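Local structure of DUF3209 family protein (Thermus thermophilus, 2EHW) at residues A[14-19]-A[48-53]; A[42-47]-A[58-63]; A[66-71]-A[76-81]. The protein is of unknown function but belongs to the DUF3209 family, is mostly helical, and ends in a long helix with a probable coiled-coil region. All coordinates share one frame; numbering follows the deposited sequence.

Interaction 1: residues A[14-19]-A[48-53]; sequences GELLEK and KTLPAL
The Lys48 side chain doubles back on itself, with chi2 at -73° and chi3 at 69°, and this curl brings its ammonium group to Glu15. The contact lies at the surface of an all-helical fold, where the C-terminal end of helix 4-16 meets the start of helix 50-70. A Schellman motif closes the first helix: Glu18, at positive phi, is the C-prime residue, with Lys19 N bonded to Gly14 O and Glu18 N to Glu15 O.

Lys48 NZ lies beside the aliphatic part of Glu15, 3.1 Å from Glu15 CG, a short approach whose exact closeness carries little weight, and the two chains pass each other obliquely. The carboxylate is bent away at chi2 of Glu15 and forms a salt bridge through OE1 with Arg28. Lys48 NZ stays 4.4 Å from Glu15 OE1, beyond salt-bridge distance, and no hydrogen bond joins the two segments. The opposite charges may still attract each other weakly at this separation.

Beside this polar pair, Leu16 and Leu50 meet through one methyl branch each, CD2 to CD2, at 4.4 Å, a light apolar touch. Leu50 also packs against Arg95 and Ala98 of helix 75-115, so its side chain sits where three helices come together. One turn further along, Leu53 faces Ala12 and Ile13 of helix 4-16. Helix 50-70 is capped at its start by Thr49 in the N-cap position: Ala52 N donates to Thr49 OG1 at 3.1 Å, with an N-H...O angle of 158°.

Interaction 2: residues A[42-47]-A[58-63]; sequences KRLAEA and REALLH
Arg43 and Glu59 reach toward each other from neighbouring helices, and their side chains cross at about a right angle while their flat ends lie nearly coplanar, the guanidinium and carboxylate planes only 23° apart. The arginine presents the edge that carries NE and NH1, a side-on grip in which both nitrogens converge on one oxygen. Arg43 NE donates to Glu59 OE1 at 2.8 Å, in the guanidinium plane and onto the syn lone pair of that oxygen. Arg43 NH1 reaches the same OE1 at 3.0 Å, again close to the guanidinium plane but tilted out of the carboxylate plane. A weak third bond runs from Arg43 NH1 to Glu59 OE2 at 3.1 Å, so both carboxylate oxygens are engaged and rotation of the group is restrained. The bend that turns the edge of the guanidinium to the glutamate lies at chi3 of Arg43 (-75°).

Next to this partly solvent-exposed salt bridge is a buried apolar contact. Leu44 points its CD2 methyl at Ala60 CB, 4.5 Å away, a light touch between one leucine methyl and the alanine CB. Leu44 also packs on Leu53 and Ala56 and on Ala8 of helix 4-16, while Ala60 touches Glu5. With the two helices running in nearly opposite directions and joined by a short connection, the arrangement is that of an antiparallel alpha-alpha hairpin, with a salt bridge toward solvent and the Leu44-Ala60 contact on the buried side.

Interaction 3: residues A[66-71]-A[76-81]; sequences ERAAQE and YWRGLL
Trp77 packs its indole against Arg67 and Glu71, and this is the tight side of the contact. Arg67 CG sits over the ring face as a CH-pi partner, 3.5 Å from the centroid of the five-membered ring, placed there by a first torsion that sets it anti to the backbone N (chi1 -179°). The opposite face is lined by Tyr76, whose CD2 is offset toward the rim. At the edge, Trp77 NE1 donates to Glu71 OE1 at 2.8 Å in a fairly straight bond (164°), within the indole plane but from well above the carboxylate plane. The same oxygen receives Arg67 NH2 at 2.7 Å in a salt bridge, so arginine and tryptophan share one acceptor. At the base of the tryptophan side chain, Ala68 CB packs between the helices, 3.7 Å from Trp77 CB and 3.6 Å from Leu81 CD1.

The other flank is looser. Arg78 is exposed and extends its chain past Ala68, where its NE comes only to 4.2 Å from Ala68 O, without a hydrogen bond.

The two segments form the turn end of a helical hairpin: the axes of 66-70 and 76-81 come within 8.8 Å, with 154° between their directions, so this end is roughly antiparallel. Deeper along it, Trp77, Leu80 and Leu81 pack on Leu64, and Leu81 also on Leu61, while Tyr76 OH is hydrogen-bonded to Cys3 N near the chain's N terminus.

From the N terminus, the end of helix 4-16 (residues 14-19) pairs with 48-53, so interaction 1 closes a long excursion that includes helices 25-31 and 39-46. Interaction 2 starts inside that excursion, at 42-47, and ends beyond it, at 58-63, so the two cross. They touch through Leu53 CD1, which lies 3.4 Å from Ala47 CB. Interaction 3 follows in series and closes only the tight turn between helices 50-70 and 75-115. It meets interaction 2 where Leu61 packs on Leu81, but stays about 14 Å, nearest atoms, from interaction 1. Helix 50-70 serves all three, tying helices 4-16, 39-46 and 75-115 together at successive points along its length.

Interaction 1: residues A[14-19]-A[48-53]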
ATOM      1  N   GLY A  14       5.428   6.943   1.067  1.00 29.33           N
ATOM      2  CA  GLY A  14       6.337   8.073   1.120  1.00 29.21           C
ATOM      3  C   GLY A  14       5.612   9.369   0.806  1.00 32.45           C
ATOM      4  O   GLY A  14       5.769  10.366   1.511  1.00 31.07           O
ATOM      5  N   GLU A  15       4.814   9.353  -0.256  1.00 25.96           N
ATOM      6  CA  GLU A  15       4.049  10.527  -0.660  1.00 24.30           C
ATOM      7  C   GLU A  15       3.127  10.930   0.492  1.00 28.45           C
ATOM      8  O   GLU A  15       2.970  12.111   0.799  1.00 31.18           O
ATOM      9  CB  GLU A  15       3.212  10.199  -1.893  1.00 29.81           C
ATOM     10  CG  GLU A  15       2.858  11.401  -2.744  1.00 43.75           C
ATOM     11  CD  GLU A  15       4.053  11.918  -3.535  1.00 46.11           C
ATOM     12  OE1 GLU A  15       4.587  11.156  -4.367  1.00 49.24           O
ATOM     13  OE2 GLU A  15       4.455  13.081  -3.326  1.00 47.21           O
ATOM     14  N   LEU A  16       2.522   9.934   1.132  1.00 27.33           N
ATOM     15  CA  LEU A  16       1.627  10.168   2.259  1.00 31.86           C
ATOM     16  C   LEU A  16       2.371  10.804   3.444  1.00 35.47           C
ATOM     17  O   LEU A  16       1.769  11.494   4.279  1.00 26.79           O
ATOM     18  CB  LEU A  16       1.012   8.842   2.698  1.00 24.66           C
ATOM     19  CG  LEU A  16       0.004   8.903   3.837  1.00 32.05           C
ATOM     20  CD1 LEU A  16      -1.252   9.639   3.364  1.00 23.76           C
ATOM     21  CD2 LEU A  16      -0.347   7.486   4.271  1.00 32.67           C
ATOM     22  N   LEU A  17       3.679  10.553   3.508  1.00 28.29           N
ATOM     23  CA  LEU A  17       4.547  11.079   4.559  1.00 26.80           C
ATOM     24  C   LEU A  17       5.363  12.250   4.024  1.00 30.77           C
ATOM     25  O   LEU A  17       6.273  12.753   4.696  1.00 28.74           O
ATOM     26  CB  LEU A  17       5.499   9.984   5.050  1.00 18.25           C
ATOM     27  CG  LEU A  17       4.836   8.806   5.764  1.00 20.79           C
ATOM     28  CD1 LEU A  17       5.796   7.630   5.848  1.00 22.71           C
ATOM     29  CD2 LEU A  17       4.399   9.245   7.151  1.00 20.96           C
ATOM     30  N   GLU A  18       5.042  12.668   2.805  1.00 30.07           N
ATOM     31  CA  GLU A  18       5.735  13.777   2.169  1.00 36.44           C
ATOM     32  C   GLU A  18       7.252  13.646   2.193  1.00 39.79           C
ATOM     33  O   GLU A  18       7.939  14.578   2.593  1.00 42.49           O
ATOM     34  CB  GLU A  18       5.360  15.097   2.841  1.00 35.11           C
ATOM     35  CG  GLU A  18       4.146  15.791   2.265  1.00 45.57           C
ATOM     36  CD  GLU A  18       3.926  17.140   2.907  1.00 40.70           C
ATOM     37  OE1 GLU A  18       4.907  17.900   3.039  1.00 39.19           O
ATOM     38  OE2 GLU A  18       2.779  17.442   3.277  1.00 46.60           O
ATOM     39  N   LYS A  19       7.783  12.500   1.787  1.00 39.22           N
ATOM     40  CA  LYS A  19       9.231  12.333   1.777  1.00 37.42           C
ATOM     41  C   LYS A  19       9.822  13.228   0.688  1.00 36.49           C
ATOM     42  O   LYS A  19       9.155  13.556  -0.293  1.00 35.01           O
ATOM     43  CB  LYS A  19       9.607  10.869   1.514  1.00 32.24           C
ATOM     44  CG  LYS A  19       9.204   9.910   2.627  1.00 28.52           C
ATOM     45  CD  LYS A  19       9.901  10.256   3.937  1.00 19.98           C
ATOM     46  CE  LYS A  19       9.349   9.441   5.091  1.00 26.59           C
ATOM     47  NZ  LYS A  19      10.022   9.753   6.377  1.00 29.35           N
ATOM     48  N   LYS A  48      -3.675   7.892  -3.513  1.00 25.41           N
ATOM     49  CA  LYS A  48      -3.688   9.000  -2.561  1.00 32.88           C
ATOM     50  C   LYS A  48      -4.516   8.692  -1.312  1.00 38.30           C
ATOM     51  O   LYS A  48      -4.405   9.391  -0.307  1.00 38.37           O
ATOM     52  CB  LYS A  48      -4.254  10.263  -3.226  1.00 34.85           C
ATOM     53  CG  LYS A  48      -3.604  10.659  -4.546  1.00 33.01           C
ATOM     54  CD  LYS A  48      -2.204  11.244  -4.381  1.00 48.60           C
ATOM     55  CE  LYS A  48      -1.180  10.212  -3.923  1.00 59.37           C
ATOM     56  NZ  LYS A  48       0.227  10.689  -4.120  1.00 60.01           N
ATOM     57  N   THR A  49      -5.349   7.658  -1.380  1.00 26.99           N
ATOM     58  CA  THR A  49      -6.189   7.283  -0.241  1.00 31.59           C
ATOM     59  C   THR A  49      -5.866   5.850   0.152  1.00 28.98           C
ATOM     60  O   THR A  49      -5.416   5.069  -0.678  1.00 26.67           O
ATOM     61  CB  THR A  49      -7.680   7.336  -0.601  1.00 34.02           C
ATOM     62  OG1 THR A  49      -7.987   6.252  -1.494  1.00 38.39           O
ATOM     63  CG2 THR A  49      -8.019   8.656  -1.272  1.00 26.83           C
ATOM     64  N   LEU A  50      -6.107   5.502   1.410  1.00 26.50           N
ATOM     65  CA  LEU A  50      -5.818   4.156   1.879  1.00 29.06           C
ATOM     66  C   LEU A  50      -6.602   3.113   1.080  1.00 27.59           C
ATOM     67  O   LEU A  50      -6.028   2.138   0.584  1.00 28.45           O
ATOM     68  CB  LEU A  50      -6.117   4.055   3.375  1.00 30.02           C
ATOM     69  CG  LEU A  50      -5.245   5.001   4.209  1.00 28.53           C
ATOM     70  CD1 LEU A  50      -5.600   4.886   5.679  1.00 27.11           C
ATOM     71  CD2 LEU A  50      -3.778   4.679   3.985  1.00 29.09           C
ATOM     72  N   PRO A  51      -7.915   3.318   0.915  1.00 23.69           N
ATOM     73  CA  PRO A  51      -8.687   2.333   0.149  1.00 29.18           C
ATOM     74  C   PRO A  51      -8.077   2.074  -1.225  1.00 23.98           C
ATOM     75  O   PRO A  51      -7.882   0.921  -1.626  1.00 27.11           O
ATOM     76  CB  PRO A  51     -10.071   2.972   0.052  1.00 21.22           C
ATOM     77  CG  PRO A  51     -10.166   3.756   1.336  1.00 29.98           C
ATOM     78  CD  PRO A  51      -8.785   4.390   1.432  1.00 26.59           C
ATOM     79  N   ALA A  52      -7.781   3.148  -1.950  1.00 26.43           N
ATOM     80  CA  ALA A  52      -7.189   3.018  -3.278  1.00 21.61           C
ATOM     81  C   ALA A  52      -5.839   2.329  -3.172  1.00 20.36           C
ATOM     82  O   ALA A  52      -5.413   1.618  -4.082  1.00 25.67           O
ATOM     83  CB  ALA A  52      -7.020   4.396  -3.929  1.00 19.23           C
ATOM     84  N   LEU A  53      -5.152   2.546  -2.059  1.00 24.42           N
ATOM     85  CA  LEU A  53      -3.851   1.923  -1.883  1.00 23.95           C
ATOM     86  C   LEU A  53      -4.029   0.407  -1.760  1.00 22.05           C
ATOM     87  O   LEU A  53      -3.377  -0.357  -2.457  1.00 25.71           O
ATOM     88  CB  LEU A  53      -3.161   2.498  -0.649  1.00 27.94           C
ATOM     89  CG  LEU A  53      -1.638   2.390  -0.621  1.00 28.45           C
ATOM     90  CD1 LEU A  53      -1.058   2.719  -1.993  1.00 31.09           C
ATOM     91  CD2 LEU A  53      -1.099   3.337   0.434  1.00 29.46           C
TER

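Interaction 2: residues A[42-47]-A[58-63]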
ATOM      1  N   LYS A  42       1.549   1.330 -11.321  1.00 33.25           N
ATOM      2  CA  LYS A  42       1.427   2.776 -11.447  1.00 31.12           C
ATOM      3  C   LYS A  42       0.320   3.274 -10.535  1.00 27.23           C
ATOM      4  O   LYS A  42       0.483   4.270  -9.836  1.00 25.41           O
ATOM      5  CB  LYS A  42       1.111   3.188 -12.888  1.00 37.52           C
ATOM      6  CG  LYS A  42       0.881   4.694 -13.019  1.00 41.54           C
ATOM      7  CD  LYS A  42       0.692   5.154 -14.457  1.00 49.08           C
ATOM      8  CE  LYS A  42       0.580   6.671 -14.507  1.00 57.29           C
ATOM      9  NZ  LYS A  42       0.404   7.186 -15.890  1.00 65.08           N
ATOM     10  N   ARG A  43      -0.816   2.587 -10.556  1.00 29.44           N
ATOM     11  CA  ARG A  43      -1.938   2.972  -9.705  1.00 29.01           C
ATOM     12  C   ARG A  43      -1.549   2.877  -8.231  1.00 33.08           C
ATOM     13  O   ARG A  43      -1.995   3.684  -7.417  1.00 26.98           O
ATOM     14  CB  ARG A  43      -3.148   2.072  -9.955  1.00 31.28           C
ATOM     15  CG  ARG A  43      -3.939   2.392 -11.215  1.00 37.62           C
ATOM     16  CD  ARG A  43      -5.256   1.619 -11.224  1.00 36.22           C
ATOM     17  NE  ARG A  43      -5.077   0.201 -11.540  1.00 34.89           N
ATOM     18  CZ  ARG A  43      -4.782  -0.258 -12.752  1.00 39.99           C
ATOM     19  NH1 ARG A  43      -4.639  -1.563 -12.958  1.00 34.46           N
ATOM     20  NH2 ARG A  43      -4.633   0.591 -13.765  1.00 43.58           N
ATOM     21  N   LEU A  44      -0.731   1.880  -7.898  1.00 23.44           N
ATOM     22  CA  LEU A  44      -0.278   1.674  -6.523  1.00 22.34           C
ATOM     23  C   LEU A  44       0.629   2.820  -6.050  1.00 29.13           C
ATOM     24  O   LEU A  44       0.388   3.422  -5.004  1.00 26.06           O
ATOM     25  CB  LEU A  44       0.471   0.332  -6.414  1.00 26.84           C
ATOM     26  CG  LEU A  44       1.042  -0.099  -5.054  1.00 29.29           C
ATOM     27  CD1 LEU A  44      -0.028  -0.004  -3.982  1.00 26.71           C
ATOM     28  CD2 LEU A  44       1.582  -1.522  -5.151  1.00 24.00           C
ATOM     29  N   ALA A  45       1.662   3.127  -6.833  1.00 26.32           N
ATOM     30  CA  ALA A  45       2.591   4.192  -6.473  1.00 27.53           C
ATOM     31  C   ALA A  45       1.935   5.564  -6.324  1.00 26.24           C
ATOM     32  O   ALA A  45       2.396   6.386  -5.537  1.00 30.82           O
ATOM     33  CB  ALA A  45       3.728   4.271  -7.499  1.00 21.24           C
ATOM     34  N   GLU A  46       0.853   5.809  -7.053  1.00 26.76           N
ATOM     35  CA  GLU A  46       0.199   7.112  -6.993  1.00 24.47           C
ATOM     36  C   GLU A  46      -1.102   7.172  -6.200  1.00 24.97           C
ATOM     37  O   GLU A  46      -1.751   8.213  -6.139  1.00 27.78           O
ATOM     38  CB  GLU A  46      -0.010   7.630  -8.419  1.00 36.72           C
ATOM     39  CG  GLU A  46       1.316   7.806  -9.169  1.00 34.87           C
ATOM     40  CD  GLU A  46       1.150   7.970 -10.666  1.00 42.00           C
ATOM     41  OE1 GLU A  46       0.119   7.517 -11.206  1.00 45.49           O
ATOM     42  OE2 GLU A  46       2.060   8.533 -11.313  1.00 49.95           O
ATOM     43  N   ALA A  47      -1.481   6.065  -5.575  1.00 25.51           N
ATOM     44  CA  ALA A  47      -2.703   6.059  -4.789  1.00 27.87           C
ATOM     45  C   ALA A  47      -2.579   7.179  -3.749  1.00 31.64           C
ATOM     46  O   ALA A  47      -1.498   7.393  -3.185  1.00 31.32           O
ATOM     47  CB  ALA A  47      -2.884   4.708  -4.108  1.00 17.09           C
ATOM     48  N   ARG A  58      -3.956  -5.195  -3.960  1.00 19.35           N
ATOM     49  CA  ARG A  58      -4.616  -6.472  -4.222  1.00 25.51           C
ATOM     50  C   ARG A  58      -4.407  -6.862  -5.679  1.00 21.56           C
ATOM     51  O   ARG A  58      -4.201  -8.039  -5.999  1.00 21.01           O
ATOM     52  CB  ARG A  58      -6.113  -6.389  -3.887  1.00 26.18           C
ATOM     53  CG  ARG A  58      -6.427  -6.859  -2.461  1.00 31.53           C
ATOM     54  CD  ARG A  58      -7.926  -6.927  -2.172  1.00 30.68           C
ATOM     55  NE  ARG A  58      -8.428  -5.697  -1.571  1.00 34.44           N
ATOM     56  CZ  ARG A  58      -9.158  -4.790  -2.206  1.00 33.11           C
ATOM     57  NH1 ARG A  58      -9.494  -4.958  -3.482  1.00 45.78           N
ATOM     58  NH2 ARG A  58      -9.553  -3.706  -1.559  1.00 41.14           N
ATOM     59  N   GLU A  59      -4.442  -5.865  -6.557  1.00 25.64           N
ATOM     60  CA  GLU A  59      -4.218  -6.101  -7.980  1.00 27.03           C
ATOM     61  C   GLU A  59      -2.813  -6.658  -8.175  1.00 25.17           C
ATOM     62  O   GLU A  59      -2.613  -7.645  -8.881  1.00 27.74           O
ATOM     63  CB  GLU A  59      -4.347  -4.800  -8.780  1.00 36.65           C
ATOM     64  CG  GLU A  59      -5.763  -4.406  -9.176  1.00 36.20           C
ATOM     65  CD  GLU A  59      -5.789  -3.439 -10.361  1.00 50.15           C
ATOM     66  OE1 GLU A  59      -5.580  -2.219 -10.165  1.00 42.65           O
ATOM     67  OE2 GLU A  59      -6.002  -3.910 -11.499  1.00 48.74           O
ATOM     68  N   ALA A  60      -1.837  -6.022  -7.533  1.00 28.38           N
ATOM     69  CA  ALA A  60      -0.451  -6.450  -7.653  1.00 24.20           C
ATOM     70  C   ALA A  60      -0.242  -7.859  -7.112  1.00 25.35           C
ATOM     71  O   ALA A  60       0.588  -8.610  -7.633  1.00 30.06           O
ATOM     72  CB  ALA A  60       0.464  -5.467  -6.936  1.00 24.31           C
ATOM     73  N   LEU A  61      -0.990  -8.230  -6.076  1.00 20.89           N
ATOM     74  CA  LEU A  61      -0.849  -9.566  -5.509  1.00 22.97           C
ATOM     75  C   LEU A  61      -1.361 -10.616  -6.497  1.00 22.10           C
ATOM     76  O   LEU A  61      -0.855 -11.731  -6.540  1.00 25.02           O
ATOM     77  CB  LEU A  61      -1.582  -9.670  -4.160  1.00 17.22           C
ATOM     78  CG  LEU A  61      -0.826  -9.087  -2.948  1.00 25.08           C
ATOM     79  CD1 LEU A  61      -1.723  -9.035  -1.711  1.00 15.72           C
ATOM     80  CD2 LEU A  61       0.421  -9.936  -2.673  1.00 24.76           C
ATOM     81  N   LEU A  62      -2.352 -10.258  -7.306  1.00 25.96           N
ATOM     82  CA  LEU A  62      -2.863 -11.202  -8.285  1.00 28.80           C
ATOM     83  C   LEU A  62      -1.744 -11.508  -9.271  1.00 30.39           C
ATOM     84  O   LEU A  62      -1.440 -12.670  -9.540  1.00 31.81           O
ATOM     85  CB  LEU A  62      -4.071 -10.626  -9.034  1.00 29.86           C
ATOM     86  CG  LEU A  62      -4.689 -11.545 -10.101  1.00 38.24           C
ATOM     87  CD1 LEU A  62      -5.042 -12.892  -9.492  1.00 35.37           C
ATOM     88  CD2 LEU A  62      -5.937 -10.910 -10.674  1.00 34.26           C
ATOM     89  N   HIS A  63      -1.116 -10.461  -9.794  1.00 30.50           N
ATOM     90  CA  HIS A  63      -0.032 -10.641 -10.758  1.00 29.48           C
ATOM     91  C   HIS A  63       1.084 -11.493 -10.167  1.00 21.25           C
ATOM     92  O   HIS A  63       1.560 -12.437 -10.786  1.00 30.24           O
ATOM     93  CB  HIS A  63       0.520  -9.279 -11.189  1.00 35.95           C
ATOM     94  CG  HIS A  63       1.568  -9.363 -12.255  1.00 46.67           C
ATOM     95  ND1 HIS A  63       2.870  -9.738 -11.997  1.00 40.87           N
ATOM     96  CD2 HIS A  63       1.497  -9.143 -13.591  1.00 44.74           C
ATOM     97  CE1 HIS A  63       3.557  -9.743 -13.125  1.00 48.32           C
ATOM     98  NE2 HIS A  63       2.747  -9.386 -14.108  1.00 49.21           N
TER

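Interaction 3: residues A[66-71]-A[76-81]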
ATOM      1  N   GLU A  66       0.142 -15.052  -9.903  1.00 29.83           N
ATOM      2  CA  GLU A  66       0.252 -15.683 -11.217  1.00 31.23           C
ATOM      3  C   GLU A  66       1.709 -16.013 -11.527  1.00 34.13           C
ATOM      4  O   GLU A  66       2.033 -17.140 -11.900  1.00 31.88           O
ATOM      5  CB  GLU A  66      -0.299 -14.761 -12.317  1.00 29.83           C
ATOM      6  CG  GLU A  66      -1.702 -14.242 -12.058  1.00 44.25           C
ATOM      7  CD  GLU A  66      -2.191 -13.261 -13.122  1.00 58.85           C
ATOM      8  OE1 GLU A  66      -1.370 -12.454 -13.626  1.00 56.52           O
ATOM      9  OE2 GLU A  66      -3.405 -13.287 -13.439  1.00 49.59           O
ATOM     10  N   ARG A  67       2.590 -15.028 -11.372  1.00 35.69           N
ATOM     11  CA  ARG A  67       4.006 -15.255 -11.648  1.00 35.91           C
ATOM     12  C   ARG A  67       4.532 -16.448 -10.864  1.00 31.23           C
ATOM     13  O   ARG A  67       5.217 -17.295 -11.416  1.00 40.29           O
ATOM     14  CB  ARG A  67       4.843 -14.009 -11.310  1.00 38.83           C
ATOM     15  CG  ARG A  67       6.337 -14.180 -11.606  1.00 38.37           C
ATOM     16  CD  ARG A  67       6.551 -14.664 -13.041  1.00 46.26           C
ATOM     17  NE  ARG A  67       7.932 -15.047 -13.327  1.00 52.77           N
ATOM     18  CZ  ARG A  67       8.907 -14.189 -13.620  1.00 63.24           C
ATOM     19  NH1 ARG A  67       8.658 -12.884 -13.672  1.00 55.01           N
ATOM     20  NH2 ARG A  67      10.135 -14.637 -13.859  1.00 59.19           N
ATOM     21  N   ALA A  68       4.203 -16.510  -9.579  1.00 38.84           N
ATOM     22  CA  ALA A  68       4.648 -17.601  -8.714  1.00 33.38           C
ATOM     23  C   ALA A  68       4.113 -18.968  -9.136  1.00 38.40           C
ATOM     24  O   ALA A  68       4.759 -19.991  -8.900  1.00 38.50           O
ATOM     25  CB  ALA A  68       4.248 -17.319  -7.276  1.00 40.82           C
ATOM     26  N   ALA A  69       2.936 -18.994  -9.749  1.00 34.78           N
ATOM     27  CA  ALA A  69       2.355 -20.257 -10.194  1.00 31.57           C
ATOM     28  C   ALA A  69       2.993 -20.687 -11.510  1.00 30.78           C
ATOM     29  O   ALA A  69       3.051 -21.871 -11.824  1.00 34.19           O
ATOM     30  CB  ALA A  69       0.844 -20.117 -10.366  1.00 23.58           C
ATOM     31  N   GLN A  70       3.478 -19.713 -12.272  1.00 37.51           N
ATOM     32  CA  GLN A  70       4.104 -19.977 -13.561  1.00 38.49           C
ATOM     33  C   GLN A  70       5.545 -20.471 -13.446  1.00 42.03           C
ATOM     34  O   GLN A  70       6.020 -21.180 -14.331  1.00 40.44           O
ATOM     35  CB  GLN A  70       4.086 -18.712 -14.418  1.00 37.43           C
ATOM     36  CG  GLN A  70       2.711 -18.275 -14.875  1.00 48.32           C
ATOM     37  CD  GLN A  70       2.701 -16.842 -15.396  1.00 59.20           C
ATOM     38  OE1 GLN A  70       1.723 -16.398 -16.000  1.00 69.00           O
ATOM     39  NE2 GLN A  70       3.786 -16.108 -15.150  1.00 54.38           N
ATOM     40  N   GLU A  71       6.231 -20.101 -12.366  1.00 36.88           N
ATOM     41  CA  GLU A  71       7.632 -20.488 -12.164  1.00 38.44           C
ATOM     42  C   GLU A  71       7.846 -21.092 -10.769  1.00 43.14           C
ATOM     43  O   GLU A  71       8.623 -20.567  -9.965  1.00 38.23           O
ATOM     44  CB  GLU A  71       8.523 -19.251 -12.345  1.00 36.21           C
ATOM     45  CG  GLU A  71       9.999 -19.509 -12.599  1.00 33.97           C
ATOM     46  CD  GLU A  71      10.805 -18.212 -12.660  1.00 32.91           C
ATOM     47  OE1 GLU A  71      10.195 -17.138 -12.825  1.00 40.87           O
ATOM     48  OE2 GLU A  71      12.050 -18.259 -12.551  1.00 45.73           O
ATOM     49  N   TYR A  76      11.777 -17.501  -4.927  1.00 38.06           N
ATOM     50  CA  TYR A  76      11.827 -16.059  -4.727  1.00 35.32           C
ATOM     51  C   TYR A  76      10.432 -15.454  -4.846  1.00 30.96           C
ATOM     52  O   TYR A  76      10.044 -14.624  -4.034  1.00 32.49           O
ATOM     53  CB  TYR A  76      12.754 -15.397  -5.760  1.00 31.61           C
ATOM     54  CG  TYR A  76      12.673 -13.890  -5.749  1.00 36.72           C
ATOM     55  CD1 TYR A  76      13.262 -13.146  -4.727  1.00 39.46           C
ATOM     56  CD2 TYR A  76      11.963 -13.204  -6.738  1.00 40.18           C
ATOM     57  CE1 TYR A  76      13.148 -11.756  -4.684  1.00 37.81           C
ATOM     58  CE2 TYR A  76      11.843 -11.814  -6.706  1.00 39.55           C
ATOM     59  CZ  TYR A  76      12.436 -11.096  -5.676  1.00 43.95           C
ATOM     60  OH  TYR A  76      12.307  -9.720  -5.636  1.00 45.10           O
ATOM     61  N   TRP A  77       9.683 -15.864  -5.862  1.00 33.33           N
ATOM     62  CA  TRP A  77       8.336 -15.340  -6.065  1.00 36.74           C
ATOM     63  C   TRP A  77       7.446 -15.643  -4.874  1.00 35.67           C
ATOM     64  O   TRP A  77       6.637 -14.815  -4.469  1.00 35.61           O
ATOM     65  CB  TRP A  77       7.702 -15.939  -7.321  1.00 30.12           C
ATOM     66  CG  TRP A  77       8.395 -15.550  -8.579  1.00 44.72           C
ATOM     67  CD1 TRP A  77       8.780 -16.382  -9.591  1.00 45.68           C
ATOM     68  CD2 TRP A  77       8.831 -14.236  -8.950  1.00 40.93           C
ATOM     69  NE1 TRP A  77       9.433 -15.668 -10.568  1.00 47.58           N
ATOM     70  CE2 TRP A  77       9.476 -14.349 -10.201  1.00 43.72           C
ATOM     71  CE3 TRP A  77       8.733 -12.974  -8.352  1.00 37.48           C
ATOM     72  CZ2 TRP A  77      10.035 -13.246 -10.859  1.00 44.76           C
ATOM     73  CZ3 TRP A  77       9.288 -11.877  -9.007  1.00 44.21           C
ATOM     74  CH2 TRP A  77       9.927 -12.021 -10.250  1.00 43.12           C
ATOM     75  N   ARG A  78       7.598 -16.843  -4.322  1.00 29.04           N
ATOM     76  CA  ARG A  78       6.797 -17.259  -3.184  1.00 27.67           C
ATOM     77  C   ARG A  78       7.253 -16.507  -1.936  1.00 32.60           C
ATOM     78  O   ARG A  78       6.478 -16.298  -0.996  1.00 33.57           O
ATOM     79  CB  ARG A  78       6.895 -18.776  -3.030  1.00 29.23           C
ATOM     80  CG  ARG A  78       6.262 -19.504  -4.230  1.00 30.52           C
ATOM     81  CD  ARG A  78       6.664 -20.977  -4.339  1.00 41.76           C
ATOM     82  NE  ARG A  78       5.732 -21.700  -5.199  1.00 45.86           N
ATOM     83  CZ  ARG A  78       5.838 -22.987  -5.523  1.00 68.62           C
ATOM     84  NH1 ARG A  78       4.927 -23.554  -6.310  1.00 62.19           N
ATOM     85  NH2 ARG A  78       6.853 -23.711  -5.066  1.00 73.02           N
ATOM     86  N   GLY A  79       8.507 -16.076  -1.948  1.00 25.65           N
ATOM     87  CA  GLY A  79       9.027 -15.303  -0.842  1.00 29.77           C
ATOM     88  C   GLY A  79       8.519 -13.876  -0.972  1.00 27.05           C
ATOM     89  O   GLY A  79       8.251 -13.206   0.025  1.00 24.42           O
ATOM     90  N   LEU A  80       8.379 -13.403  -2.207  1.00 26.30           N
ATOM     91  CA  LEU A  80       7.890 -12.045  -2.433  1.00 30.09           C
ATOM     92  C   LEU A  80       6.409 -11.998  -2.045  1.00 26.15           C
ATOM     93  O   LEU A  80       5.952 -11.049  -1.414  1.00 29.99           O
ATOM     94  CB  LEU A  80       8.106 -11.641  -3.903  1.00 31.59           C
ATOM     95  CG  LEU A  80       7.767 -10.217  -4.379  1.00 27.45           C
ATOM     96  CD1 LEU A  80       8.299  -9.177  -3.402  1.00 28.89           C
ATOM     97  CD2 LEU A  80       8.367  -9.998  -5.764  1.00 21.81           C
ATOM     98  N   LEU A  81       5.670 -13.045  -2.392  1.00 24.93           N
ATOM     99  CA  LEU A  81       4.249 -13.114  -2.059  1.00 27.36           C
ATOM    100  C   LEU A  81       4.022 -12.986  -0.553  1.00 19.59           C
ATOM    101  O   LEU A  81       3.221 -12.178  -0.102  1.00 25.84           O
ATOM    102  CB  LEU A  81       3.649 -14.430  -2.563  1.00 23.02           C
ATOM    103  CG  LEU A  81       3.026 -14.367  -3.960  1.00 27.64           C
ATOM    104  CD1 LEU A  81       2.608 -15.760  -4.430  1.00 28.72           C
ATOM    105  CD2 LEU A  81       1.810 -13.438  -3.911  1.00 25.91           C
TER